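Local coordinates for protein probable chitinase A (Chromobacterium violaceum, PDB 4TX8) that probably hydrolyses chitin as a family 18 endochitinase with a TIM-barrel catalytic domain and a separate carbohydrate-binding module, at residues Thr101-Ala105 with Pro248-Leu252. Sequence-based numbering, arbitrary orientation.
Sequences TVPFA and PNFYL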
# COMPACT_ATOMS: atom_id res chain seq x y z
N THR A 101 18.03 4.11 -6.76
CA THR A 101 16.66 3.84 -7.18
C THR A 101 16.08 5.04 -7.91
O THR A 101 16.73 6.08 -8.05
CB THR A 101 15.76 3.48 -5.98
OG1 THR A 101 16.09 4.31 -4.85
CG2 THR A 101 15.92 2.01 -5.59
N VAL A 102 14.85 4.88 -8.39
CA VAL A 102 14.08 5.97 -8.95
C VAL A 102 13.85 7.02 -7.87
O VAL A 102 13.54 6.68 -6.73
CB VAL A 102 12.73 5.47 -9.49
CG1 VAL A 102 12.08 6.52 -10.39
CG2 VAL A 102 12.93 4.18 -10.25
N PRO A 103 14.02 8.31 -8.21
CA PRO A 103 13.82 9.37 -7.22
C PRO A 103 12.36 9.58 -6.84
O PRO A 103 11.54 9.89 -7.70
CB PRO A 103 14.37 10.62 -7.92
CG PRO A 103 15.24 10.10 -9.03
CD PRO A 103 14.59 8.82 -9.46
N PHE A 104 12.03 9.39 -5.56
CA PHE A 104 10.72 9.78 -5.04
C PHE A 104 10.87 10.16 -3.57
O PHE A 104 11.97 10.08 -3.03
CB PHE A 104 9.67 8.67 -5.26
CG PHE A 104 9.96 7.38 -4.54
CD1 PHE A 104 10.97 6.53 -4.97
CD2 PHE A 104 9.18 6.99 -3.46
CE1 PHE A 104 11.21 5.33 -4.32
CE2 PHE A 104 9.42 5.79 -2.80
CZ PHE A 104 10.44 4.96 -3.23
N ALA A 105 9.78 10.61 -2.95
CA ALA A 105 9.84 11.21 -1.61
C ALA A 105 10.69 10.39 -0.64
O ALA A 105 10.43 9.20 -0.42
CB ALA A 105 8.43 11.40 -1.05
N PRO A 248 15.34 2.85 -16.77
CA PRO A 248 15.72 3.04 -15.36
C PRO A 248 14.77 3.92 -14.53
O PRO A 248 14.99 4.04 -13.33
CB PRO A 248 17.11 3.69 -15.46
CG PRO A 248 17.19 4.26 -16.84
CD PRO A 248 16.37 3.35 -17.70
N ASN A 249 13.75 4.52 -15.14
CA ASN A 249 12.74 5.24 -14.37
C ASN A 249 11.71 4.29 -13.76
O ASN A 249 10.86 4.70 -12.97
CB ASN A 249 12.01 6.28 -15.22
CG ASN A 249 12.91 7.43 -15.64
OD1 ASN A 249 13.93 7.70 -15.02
ND2 ASN A 249 12.52 8.11 -16.71
N PHE A 250 11.79 3.02 -14.13
CA PHE A 250 10.83 2.01 -13.70
C PHE A 250 10.73 1.90 -12.18
O PHE A 250 11.70 1.58 -11.51
CB PHE A 250 11.19 0.65 -14.29
CG PHE A 250 10.16 -0.42 -14.05
CD1 PHE A 250 8.99 -0.45 -14.79
CD2 PHE A 250 10.38 -1.40 -13.10
CE1 PHE A 250 8.04 -1.43 -14.57
CE2 PHE A 250 9.43 -2.39 -12.89
CZ PHE A 250 8.26 -2.40 -13.62
N TYR A 251 9.53 2.17 -11.66
CA TYR A 251 9.26 2.05 -10.23
C TYR A 251 8.78 0.64 -9.92
O TYR A 251 7.93 0.09 -10.63
CB TYR A 251 8.22 3.09 -9.81
CG TYR A 251 7.82 3.10 -8.34
CD1 TYR A 251 6.89 2.19 -7.85
CD2 TYR A 251 8.35 4.03 -7.46
CE1 TYR A 251 6.51 2.20 -6.51
CE2 TYR A 251 7.98 4.06 -6.12
CZ TYR A 251 7.05 3.14 -5.65
OH TYR A 251 6.67 3.15 -4.33
N LEU A 252 9.33 0.04 -8.87
CA LEU A 252 8.93 -1.30 -8.47
C LEU A 252 8.69 -1.38 -6.97
O LEU A 252 9.60 -1.14 -6.17
CB LEU A 252 9.98 -2.34 -8.88
CG LEU A 252 9.74 -3.76 -8.36
CD1 LEU A 252 8.43 -4.34 -8.91
CD2 LEU A 252 10.92 -4.67 -8.70
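The chain at 101-105, irregular and extended, passes the turn 248-250 and the start of strand 251-254, with Val-102 CA and Asn-249 CA 5.6 Å apart as the closest pair. Val-102 points toward the turn, and both methyls sit against backbone carbonyls: Asn-249 O touches both, 3.4 Å from CG1, while CG2 comes to 3.1 Å from Phe-250 O, a tight approach. The fork is set by CG1 lying anti to the backbone N (chi1 -165°), which puts CG2 anti to the carbonyl carbon. Farther along, Tyr-251 turns the edge of its ring onto the face of Phe-104 in a T-shaped stack, centroids 5.2 Å apart and planes at 72°. Tyr-251 CE2 stands over the middle of the Phe-104 ring, 3.9 Å from Phe-104 CZ, and the phenol OH lies above the ring's CE2 side, 4.1 Å from Phe-104 CE2. Val-102 O meets the edge of the same Phe-104 ring in its plane. Arg-392 adds a cation-pi contact to Phe-104, and Val-135 touches both rings. The linker leading into strand 108-114 thus lies across the N-terminal end of the parallel barrel, with Val-102 set against the turn and Phe-104 against Tyr-251 at the start of the strand. With no hydrogen bonds between the segments, methyls on carbonyl oxygens and an edge-to-face ring pair join them through van der Waals and weak electrostatic contacts.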